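Local coordinates for protein TSC1 N-terminal domain (Chaetomium thermophilum, PDB 7A0M) that probably helps dock the TSC complex on lysosomal membranes by binding phosphoinositides, so contributing to control of mTORC1 signalling, at residues 35-46 with 81-89; 331-340 with 379-390. All coordinates share one frame; numbering follows the deposited sequence.

How the interactions relate
Both contacts belong to one elongated, all-helical chain, the N-terminal domain of TSC1, and they sit near its two ends, on opposite sides of the chain's centre. Their centres lie about 60 Å apart and their nearest atoms about 40 Å, and along the chain they come in series. Interaction 1 joins the connection between helices 29-41 and 45-65 to the loop leading from helix 69-81 to helix 89-105. Interaction 2, within the hamartin family region, ties helices 323-333 and 335-343 to the chain entering helix 389-392. The first is mainly apolar and partly buried; the second is buried and rich in hydrogen bonds. Each fixes its own end independently, and only interaction 2 borders the second subunit.

Interaction 1: residues 35-46 with 81-89; sequences ISSYLERHDKPE and QLRPGLGAP
I35 and L39, on the last turns of helix 29-41, pack against the end of helix 69-81 and the loop after it, where the N-terminal helices of this all-helical domain are joined at one end. I35 sends its two branches to different neighbours. With CG1 beside the backbone N (chi1 -69°), I35 CG2 falls anti to it and comes 4.1 Å from L82 CD2, whereas CD1 lies against the side chain of Q81. Y38 adds its ring, approached obliquely by the same L82 methyl, with Y38 CD2 4.3 Å from L82 CD2. L12 of helix 9-21 and L53 of helix 45-65 also touch both Y38 and L82, making this an apolar cluster. L39 forks over the loop: CD1 rests 3.7 Å from Q81 O, and CD2 sits 3.7 Å from G85 CA. A side chain on G85 would run into that second methyl, so the absence of CB is what lets the helix come so near. Past the turn, P45 lays its ring on the loop backbone, CB 3.7 Å from G85 O and CG facing P84 O. G87 has backbone angles (phi 104°, psi -109°) that call for glycine, and it too keeps the backbone bare beside P45. E46 then stretches alongside the chain leaving G87, its extended side chain passing over the peptide with CG 3.3 Å from A88 N.

Interaction 2: residues 331-340 with 379-390; sequences YGLYPINFVD and HPNFYEYTIETE
The start of helix 335-343 is bound by a buried carboxylate: E390 accepts the backbone N-H groups of I336 and N337, just after the N-cap residue Y334. E390 OE1 accepts from I336 N at 3.0 Å through its syn lone pair, and E390 OE2 from N337 N at 2.9 Å. Each oxygen has a second grip: N337 ND2 reaches OE2 of E390 at 2.6 Å, almost straight (173°), while N381 ND2 binds E390 OE1 from the anti side. With CG anti to the backbone N (chi1 176°), the extended E390 chain carries its carboxylate to the helix start. Four donors and the helix N-terminus would probably favour the charged carboxylate. A glutamine in its place would probably leave one of these donors facing an NH2 group and loosen the hold of 379-390 on the helix start. I336 lies over one face of the F382 ring with CG1, and its CD1 packs on Y385 CB. F382 also meets its counterpart F382 of the second subunit. H379 gives its imidazole edge to the face of Y331, planes at 86°, and donates from NE2 to G332 O at 2.9 Å. P335 CG makes a CH-pi contact over the centre of the H379 ring, 3.4 Å from its centroid.

Interaction 1: residues 35-46 with 81-89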
loop_
_atom_site.group_PDB
_atom_site.type_symbol
_atom_site.label_atom_id
_atom_site.label_comp_id
_atom_site.label_asym_id
_atom_site.label_seq_id
_atom_site.Cartn_x
_atom_site.Cartn_y
_atom_site.Cartn_z
ATOM N N ILE B 35 -68.207 11.956 4.591
ATOM C CA ILE B 35 -66.993 12.265 5.345
ATOM C C ILE B 35 -66.371 13.566 4.850
ATOM O O ILE B 35 -65.981 14.430 5.645
ATOM C CB ILE B 35 -65.992 11.099 5.256
ATOM C CG1 ILE B 35 -66.514 9.880 6.018
ATOM C CG2 ILE B 35 -64.632 11.516 5.793
ATOM C CD1 ILE B 35 -65.577 8.695 6.008
ATOM N N SER B 36 -66.257 13.720 3.528
ATOM C CA SER B 36 -65.642 14.923 2.970
ATOM C C SER B 36 -66.419 16.179 3.351
ATOM O O SER B 36 -65.827 17.190 3.746
ATOM C CB SER B 36 -65.540 14.794 1.450
ATOM O OG SER B 36 -65.158 16.022 0.856
ATOM N N SER B 37 -67.749 16.138 3.234
ATOM C CA SER B 37 -68.560 17.281 3.643
ATOM C C SER B 37 -68.477 17.529 5.144
ATOM O O SER B 37 -68.530 18.683 5.584
ATOM C CB SER B 37 -70.012 17.085 3.217
ATOM O OG SER B 37 -70.815 18.156 3.681
ATOM N N TYR B 38 -68.360 16.464 5.943
ATOM C CA TYR B 38 -68.207 16.629 7.385
ATOM C C TYR B 38 -66.934 17.397 7.710
ATOM O O TYR B 38 -66.958 18.369 8.475
ATOM C CB TYR B 38 -68.193 15.262 8.067
ATOM C CG TYR B 38 -67.776 15.306 9.521
ATOM C CD1 TYR B 38 -68.700 15.565 10.522
ATOM C CD2 TYR B 38 -66.454 15.089 9.890
ATOM C CE1 TYR B 38 -68.319 15.608 11.852
ATOM C CE2 TYR B 38 -66.063 15.132 11.212
ATOM C CZ TYR B 38 -67.000 15.392 12.190
ATOM O OH TYR B 38 -66.614 15.433 13.510
ATOM N N LEU B 39 -65.804 16.966 7.146
ATOM C CA LEU B 39 -64.547 17.659 7.390
ATOM C C LEU B 39 -64.559 19.068 6.810
ATOM O O LEU B 39 -63.745 19.902 7.218
ATOM C CB LEU B 39 -63.384 16.853 6.809
ATOM C CG LEU B 39 -63.233 15.437 7.373
ATOM C CD1 LEU B 39 -62.104 14.692 6.677
ATOM C CD2 LEU B 39 -63.007 15.478 8.875
ATOM N N GLU B 40 -65.474 19.347 5.880
ATOM C CA GLU B 40 -65.548 20.673 5.277
ATOM C C GLU B 40 -66.071 21.703 6.270
ATOM O O GLU B 40 -65.427 22.732 6.508
ATOM C CB GLU B 40 -66.424 20.623 4.022
ATOM C CG GLU B 40 -67.049 21.951 3.620
ATOM C CD GLU B 40 -68.491 22.072 4.080
ATOM O OE1 GLU B 40 -69.202 21.045 4.081
ATOM O OE2 GLU B 40 -68.907 23.189 4.449
ATOM N N ARG B 41 -67.237 21.446 6.865
ATOM C CA ARG B 41 -67.854 22.431 7.746
ATOM C C ARG B 41 -67.341 22.356 9.177
ATOM O O ARG B 41 -67.847 23.088 10.036
ATOM C CB ARG B 41 -69.378 22.286 7.730
ATOM C CG ARG B 41 -69.917 21.090 8.489
ATOM C CD ARG B 41 -71.433 21.164 8.625
ATOM N NE ARG B 41 -71.858 22.285 9.461
ATOM C CZ ARG B 41 -72.140 22.187 10.757
ATOM N NH1 ARG B 41 -72.047 21.016 11.371
ATOM N NH2 ARG B 41 -72.519 23.260 11.441
ATOM N N HIS B 42 -66.353 21.509 9.457
ATOM C CA HIS B 42 -65.725 21.416 10.772
ATOM C C HIS B 42 -64.313 21.975 10.633
ATOM O O HIS B 42 -63.381 21.258 10.255
ATOM C CB HIS B 42 -65.744 19.979 11.281
ATOM C CG HIS B 42 -67.125 19.447 11.496
ATOM N ND1 HIS B 42 -67.970 19.126 10.454
ATOM C CD2 HIS B 42 -67.820 19.201 12.631
ATOM C CE1 HIS B 42 -69.123 18.702 10.939
ATOM N NE2 HIS B 42 -69.056 18.733 12.258
ATOM N N ASP B 43 -64.167 23.261 10.948
ATOM C CA ASP B 43 -62.925 23.982 10.720
ATOM C C ASP B 43 -61.994 23.950 11.923
ATOM O O ASP B 43 -60.787 24.159 11.761
ATOM C CB ASP B 43 -63.237 25.436 10.344
ATOM C CG ASP B 43 -62.124 26.087 9.553
ATOM O OD1 ASP B 43 -61.166 25.377 9.185
ATOM O OD2 ASP B 43 -62.212 27.305 9.286
ATOM N N LYS B 44 -62.518 23.683 13.119
ATOM C CA LYS B 44 -61.710 23.577 14.334
ATOM C C LYS B 44 -62.087 22.292 15.060
ATOM O O LYS B 44 -62.978 22.284 15.921
ATOM C CB LYS B 44 -61.887 24.809 15.216
ATOM C CG LYS B 44 -61.196 26.048 14.655
ATOM C CD LYS B 44 -61.357 27.244 15.570
ATOM C CE LYS B 44 -60.208 28.224 15.415
ATOM N NZ LYS B 44 -58.868 27.556 15.478
ATOM N N PRO B 45 -61.423 21.176 14.732
ATOM C CA PRO B 45 -61.815 19.886 15.321
ATOM C C PRO B 45 -61.493 19.775 16.802
ATOM O O PRO B 45 -62.226 19.092 17.528
ATOM C CB PRO B 45 -61.025 18.861 14.488
ATOM C CG PRO B 45 -60.576 19.613 13.258
ATOM C CD PRO B 45 -60.376 21.022 13.712
ATOM N N GLU B 46 -60.428 20.431 17.274
ATOM C CA GLU B 46 -60.022 20.368 18.678
ATOM C C GLU B 46 -60.895 21.199 19.602
ATOM O O GLU B 46 -60.540 21.353 20.773
ATOM C CB GLU B 46 -58.562 20.808 18.841
ATOM C CG GLU B 46 -57.572 19.844 18.242
ATOM C CD GLU B 46 -56.132 20.313 18.330
ATOM O OE1 GLU B 46 -55.829 21.177 19.183
ATOM O OE2 GLU B 46 -55.299 19.775 17.562
ATOM N N GLN B 81 -59.735 7.867 7.065
ATOM C CA GLN B 81 -60.404 8.997 6.429
ATOM C C GLN B 81 -60.836 10.049 7.443
ATOM O O GLN B 81 -60.830 11.245 7.130
ATOM C CB GLN B 81 -61.614 8.509 5.637
ATOM C CG GLN B 81 -61.296 7.480 4.572
ATOM C CD GLN B 81 -62.532 7.067 3.813
ATOM O OE1 GLN B 81 -63.490 7.832 3.722
ATOM N NE2 GLN B 81 -62.524 5.857 3.263
ATOM N N LEU B 82 -61.214 9.634 8.649
ATOM C CA LEU B 82 -61.666 10.557 9.682
ATOM C C LEU B 82 -60.528 11.090 10.539
ATOM O O LEU B 82 -60.782 11.859 11.471
ATOM C CB LEU B 82 -62.709 9.881 10.579
ATOM C CG LEU B 82 -64.129 9.774 10.021
ATOM C CD1 LEU B 82 -64.999 8.924 10.933
ATOM C CD2 LEU B 82 -64.732 11.158 9.839
ATOM N N ARG B 83 -59.291 10.692 10.250
ATOM C CA ARG B 83 -58.142 11.167 11.017
ATOM C C ARG B 83 -58.010 12.686 11.084
ATOM O O ARG B 83 -57.725 13.198 12.179
ATOM C CB ARG B 83 -56.860 10.550 10.440
ATOM C CG ARG B 83 -55.596 10.946 11.172
ATOM C CD ARG B 83 -54.388 10.311 10.515
ATOM N NE ARG B 83 -54.265 10.750 9.128
ATOM C CZ ARG B 83 -53.728 11.905 8.747
ATOM N NH1 ARG B 83 -53.259 12.756 9.649
ATOM N NH2 ARG B 83 -53.667 12.212 7.458
ATOM N N PRO B 84 -58.180 13.455 9.999
ATOM C CA PRO B 84 -58.045 14.916 10.135
ATOM C C PRO B 84 -59.052 15.526 11.090
ATOM O O PRO B 84 -58.761 16.557 11.711
ATOM C CB PRO B 84 -58.256 15.423 8.702
ATOM C CG PRO B 84 -57.891 14.275 7.838
ATOM C CD PRO B 84 -58.351 13.062 8.587
ATOM N N GLY B 85 -60.226 14.920 11.233
ATOM C CA GLY B 85 -61.248 15.441 12.112
ATOM C C GLY B 85 -61.196 14.972 13.547
ATOM O O GLY B 85 -62.091 15.314 14.324
ATOM N N LEU B 86 -60.174 14.199 13.936
ATOM C CA LEU B 86 -60.102 13.713 15.312
ATOM C C LEU B 86 -59.717 14.820 16.279
ATOM O O LEU B 86 -60.130 14.799 17.446
ATOM C CB LEU B 86 -59.095 12.568 15.418
ATOM C CG LEU B 86 -59.458 11.266 14.707
ATOM C CD1 LEU B 86 -58.306 10.277 14.786
ATOM C CD2 LEU B 86 -60.717 10.679 15.316
ATOM N N GLY B 87 -58.921 15.780 15.821
ATOM C CA GLY B 87 -58.542 16.901 16.652
ATOM C C GLY B 87 -57.135 16.855 17.211
ATOM O O GLY B 87 -56.155 17.036 16.481
ATOM N N ALA B 88 -57.033 16.624 18.516
ATOM C CA ALA B 88 -55.740 16.646 19.182
ATOM C C ALA B 88 -54.841 15.539 18.636
ATOM O O ALA B 88 -55.316 14.429 18.365
ATOM C CB ALA B 88 -55.915 16.488 20.693
ATOM N N PRO B 89 -53.544 15.806 18.450
ATOM C CA PRO B 89 -52.644 14.760 17.941
ATOM C C PRO B 89 -52.543 13.563 18.862
ATOM O O PRO B 89 -52.134 12.485 18.414
ATOM C CB PRO B 89 -51.297 15.484 17.812
ATOM C CG PRO B 89 -51.652 16.928 17.712
ATOM C CD PRO B 89 -52.866 17.105 18.575
#

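Interaction 2: residues 331-340 with 379-390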
loop_
_atom_site.group_PDB
_atom_site.type_symbol
_atom_site.label_atom_id
_atom_site.label_comp_id
_atom_site.label_asym_id
_atom_site.label_seq_id
_atom_site.Cartn_x
_atom_site.Cartn_y
_atom_site.Cartn_z
ATOM N N TYR B 331 -7.738 3.515 8.860
ATOM C CA TYR B 331 -6.638 3.974 8.022
ATOM C C TYR B 331 -7.117 4.942 6.948
ATOM O O TYR B 331 -6.368 5.839 6.544
ATOM C CB TYR B 331 -5.937 2.771 7.391
ATOM C CG TYR B 331 -4.816 3.121 6.440
ATOM C CD1 TYR B 331 -3.575 3.525 6.915
ATOM C CD2 TYR B 331 -4.995 3.033 5.066
ATOM C CE1 TYR B 331 -2.546 3.839 6.048
ATOM C CE2 TYR B 331 -3.973 3.346 4.191
ATOM C CZ TYR B 331 -2.750 3.749 4.689
ATOM O OH TYR B 331 -1.731 4.060 3.819
ATOM N N GLY B 332 -8.353 4.779 6.471
ATOM C CA GLY B 332 -8.870 5.684 5.460
ATOM C C GLY B 332 -9.175 7.070 5.987
ATOM O O GLY B 332 -9.038 8.057 5.257
ATOM N N LEU B 333 -9.589 7.171 7.251
ATOM C CA LEU B 333 -10.008 8.444 7.826
ATOM C C LEU B 333 -8.861 9.183 8.511
ATOM O O LEU B 333 -8.688 10.387 8.303
ATOM C CB LEU B 333 -11.160 8.221 8.810
ATOM C CG LEU B 333 -12.449 7.688 8.182
ATOM C CD1 LEU B 333 -13.560 7.571 9.217
ATOM C CD2 LEU B 333 -12.877 8.575 7.026
ATOM N N TYR B 334 -8.083 8.486 9.338
ATOM C CA TYR B 334 -6.980 9.096 10.084
ATOM C C TYR B 334 -5.755 8.197 9.996
ATOM O O TYR B 334 -5.346 7.574 10.982
ATOM C CB TYR B 334 -7.381 9.352 11.538
ATOM C CG TYR B 334 -8.458 10.401 11.690
ATOM C CD1 TYR B 334 -9.803 10.053 11.660
ATOM C CD2 TYR B 334 -8.132 11.740 11.855
ATOM C CE1 TYR B 334 -10.791 11.009 11.794
ATOM C CE2 TYR B 334 -9.113 12.703 11.989
ATOM C CZ TYR B 334 -10.440 12.331 11.958
ATOM O OH TYR B 334 -11.421 13.288 12.092
ATOM N N PRO B 335 -5.140 8.107 8.812
ATOM C CA PRO B 335 -3.982 7.206 8.661
ATOM C C PRO B 335 -2.778 7.606 9.495
ATOM O O PRO B 335 -2.154 6.742 10.123
ATOM C CB PRO B 335 -3.677 7.289 7.159
ATOM C CG PRO B 335 -4.204 8.626 6.751
ATOM C CD PRO B 335 -5.445 8.828 7.566
ATOM N N ILE B 336 -2.430 8.894 9.517
ATOM C CA ILE B 336 -1.223 9.326 10.217
ATOM C C ILE B 336 -1.354 9.078 11.715
ATOM O O ILE B 336 -0.404 8.629 12.370
ATOM C CB ILE B 336 -0.927 10.804 9.906
ATOM C CG1 ILE B 336 -0.796 11.008 8.396
ATOM C CG2 ILE B 336 0.341 11.255 10.614
ATOM C CD1 ILE B 336 -0.598 12.450 7.989
ATOM N N ASN B 337 -2.528 9.363 12.281
ATOM C CA ASN B 337 -2.753 9.064 13.691
ATOM C C ASN B 337 -2.839 7.564 13.943
ATOM O O ASN B 337 -2.420 7.092 15.006
ATOM C CB ASN B 337 -4.020 9.762 14.184
ATOM C CG ASN B 337 -3.814 11.246 14.413
ATOM O OD1 ASN B 337 -3.524 11.679 15.528
ATOM N ND2 ASN B 337 -3.960 12.035 13.355
ATOM N N PHE B 338 -3.379 6.802 12.988
ATOM C CA PHE B 338 -3.523 5.361 13.183
ATOM C C PHE B 338 -2.165 4.669 13.204
ATOM O O PHE B 338 -1.880 3.870 14.103
ATOM C CB PHE B 338 -4.410 4.767 12.088
ATOM C CG PHE B 338 -4.822 3.344 12.343
ATOM C CD1 PHE B 338 -4.873 2.840 13.634
ATOM C CD2 PHE B 338 -5.144 2.505 11.291
ATOM C CE1 PHE B 338 -5.247 1.529 13.869
ATOM C CE2 PHE B 338 -5.517 1.193 11.518
ATOM C CZ PHE B 338 -5.569 0.705 12.807
ATOM N N VAL B 339 -1.315 4.958 12.216
ATOM C CA VAL B 339 -0.004 4.318 12.175
ATOM C C VAL B 339 0.875 4.818 13.314
ATOM O O VAL B 339 1.786 4.110 13.758
ATOM C CB VAL B 339 0.666 4.530 10.804
ATOM C CG1 VAL B 339 -0.253 4.064 9.683
ATOM C CG2 VAL B 339 1.060 5.989 10.610
ATOM N N ASP B 340 0.623 6.034 13.808
ATOM C CA ASP B 340 1.349 6.512 14.980
ATOM C C ASP B 340 0.935 5.760 16.238
ATOM O O ASP B 340 1.762 5.550 17.132
ATOM C CB ASP B 340 1.134 8.013 15.164
ATOM C CG ASP B 340 2.049 8.604 16.219
ATOM O OD1 ASP B 340 3.246 8.810 15.923
ATOM O OD2 ASP B 340 1.573 8.864 17.344
ATOM N N HIS B 379 -1.377 6.283 1.839
ATOM C CA HIS B 379 -2.496 7.210 1.942
ATOM C C HIS B 379 -2.071 8.601 1.478
ATOM O O HIS B 379 -0.954 9.038 1.769
ATOM C CB HIS B 379 -3.002 7.271 3.382
ATOM C CG HIS B 379 -4.381 7.837 3.518
ATOM N ND1 HIS B 379 -4.655 9.178 3.357
ATOM C CD2 HIS B 379 -5.562 7.247 3.819
ATOM C CE1 HIS B 379 -5.947 9.387 3.542
ATOM N NE2 HIS B 379 -6.518 8.231 3.825
ATOM N N PRO B 380 -2.933 9.312 0.745
ATOM C CA PRO B 380 -2.575 10.674 0.312
ATOM C C PRO B 380 -2.321 11.637 1.460
ATOM O O PRO B 380 -1.642 12.651 1.252
ATOM C CB PRO B 380 -3.789 11.113 -0.521
ATOM C CG PRO B 380 -4.482 9.856 -0.903
ATOM C CD PRO B 380 -4.222 8.867 0.189
ATOM N N ASN B 381 -2.845 11.360 2.660
ATOM C CA ASN B 381 -2.602 12.238 3.801
ATOM C C ASN B 381 -1.117 12.357 4.112
ATOM O O ASN B 381 -0.673 13.389 4.628
ATOM C CB ASN B 381 -3.359 11.730 5.028
ATOM C CG ASN B 381 -4.823 12.113 5.007
ATOM O OD1 ASN B 381 -5.386 12.402 3.950
ATOM N ND2 ASN B 381 -5.446 12.129 6.178
ATOM N N PHE B 382 -0.338 11.320 3.807
ATOM C CA PHE B 382 1.093 11.363 4.069
ATOM C C PHE B 382 1.808 12.379 3.184
ATOM O O PHE B 382 2.958 12.724 3.472
ATOM C CB PHE B 382 1.703 9.968 3.903
ATOM C CG PHE B 382 1.305 8.999 4.989
ATOM C CD1 PHE B 382 1.858 9.087 6.257
ATOM C CD2 PHE B 382 0.374 8.002 4.742
ATOM C CE1 PHE B 382 1.490 8.201 7.253
ATOM C CE2 PHE B 382 0.004 7.114 5.736
ATOM C CZ PHE B 382 0.564 7.215 6.993
ATOM N N TYR B 383 1.152 12.867 2.128
ATOM C CA TYR B 383 1.658 13.958 1.307
ATOM C C TYR B 383 1.097 15.307 1.704
ATOM O O TYR B 383 1.470 16.315 1.099
ATOM C CB TYR B 383 1.225 13.787 -0.153
ATOM C CG TYR B 383 1.841 12.711 -1.001
ATOM C CD1 TYR B 383 2.981 12.032 -0.610
ATOM C CD2 TYR B 383 1.267 12.381 -2.222
ATOM C CE1 TYR B 383 3.530 11.048 -1.418
ATOM C CE2 TYR B 383 1.805 11.410 -3.025
ATOM C CZ TYR B 383 2.935 10.747 -2.622
ATOM O OH TYR B 383 3.456 9.779 -3.443
ATOM N N GLU B 384 0.238 15.368 2.713
ATOM C CA GLU B 384 -0.572 16.570 2.823
ATOM C C GLU B 384 -0.652 17.094 4.250
ATOM O O GLU B 384 -0.760 18.304 4.468
ATOM C CB GLU B 384 -1.957 16.261 2.245
ATOM C CG GLU B 384 -2.809 17.451 1.890
ATOM C CD GLU B 384 -3.859 17.088 0.853
ATOM O OE1 GLU B 384 -3.863 15.926 0.394
ATOM O OE2 GLU B 384 -4.672 17.959 0.485
ATOM N N TYR B 385 -0.605 16.195 5.229
ATOM C CA TYR B 385 -0.872 16.558 6.610
ATOM C C TYR B 385 0.233 16.053 7.519
ATOM O O TYR B 385 0.986 15.136 7.183
ATOM C CB TYR B 385 -2.222 15.996 7.078
ATOM C CG TYR B 385 -3.373 16.435 6.209
ATOM C CD1 TYR B 385 -3.911 17.708 6.335
ATOM C CD2 TYR B 385 -3.912 15.591 5.253
ATOM C CE1 TYR B 385 -4.960 18.124 5.536
ATOM C CE2 TYR B 385 -4.960 15.999 4.451
ATOM C CZ TYR B 385 -5.479 17.266 4.598
ATOM O OH TYR B 385 -6.522 17.676 3.801
ATOM N N THR B 386 0.320 16.689 8.680
ATOM C CA THR B 386 1.059 16.177 9.816
ATOM C C THR B 386 0.083 15.437 10.723
ATOM O O THR B 386 -1.119 15.368 10.457
ATOM C CB THR B 386 1.762 17.313 10.562
ATOM O OG1 THR B 386 0.782 18.181 11.147
ATOM C CG2 THR B 386 2.631 18.118 9.608
ATOM N N ILE B 387 0.607 14.866 11.808
ATOM C CA ILE B 387 -0.270 14.204 12.761
ATOM C C ILE B 387 -1.188 15.210 13.447
ATOM O O ILE B 387 -2.269 14.842 13.918
ATOM C CB ILE B 387 0.561 13.398 13.779
ATOM C CG1 ILE B 387 -0.349 12.533 14.655
ATOM C CG2 ILE B 387 1.416 14.324 14.633
ATOM C CD1 ILE B 387 0.400 11.611 15.587
ATOM N N GLU B 388 -0.792 16.486 13.488
ATOM C CA GLU B 388 -1.625 17.521 14.090
ATOM C C GLU B 388 -2.714 17.990 13.129
ATOM O O GLU B 388 -3.903 17.967 13.461
ATOM C CB GLU B 388 -0.757 18.704 14.529
ATOM C CG GLU B 388 0.153 18.414 15.706
ATOM C CD GLU B 388 -0.613 17.949 16.928
ATOM O OE1 GLU B 388 -0.447 16.776 17.322
ATOM O OE2 GLU B 388 -1.389 18.753 17.486
ATOM N N THR B 389 -2.319 18.424 11.928
ATOM C CA THR B 389 -3.276 18.997 10.988
ATOM C C THR B 389 -4.250 17.964 10.436
ATOM O O THR B 389 -5.331 18.343 9.972
ATOM C CB THR B 389 -2.545 19.685 9.835
ATOM O OG1 THR B 389 -1.611 18.772 9.244
ATOM C CG2 THR B 389 -1.802 20.915 10.334
ATOM N N GLU B 390 -3.899 16.675 10.467
ATOM C CA GLU B 390 -4.863 15.646 10.090
ATOM C C GLU B 390 -6.093 15.700 10.987
ATOM O O GLU B 390 -7.222 15.500 10.524
ATOM C CB GLU B 390 -4.212 14.266 10.148
ATOM C CG GLU B 390 -5.172 13.124 9.854
ATOM C CD GLU B 390 -4.495 11.773 9.889
ATOM O OE1 GLU B 390 -3.982 11.342 8.836
ATOM O OE2 GLU B 390 -4.461 11.146 10.969
#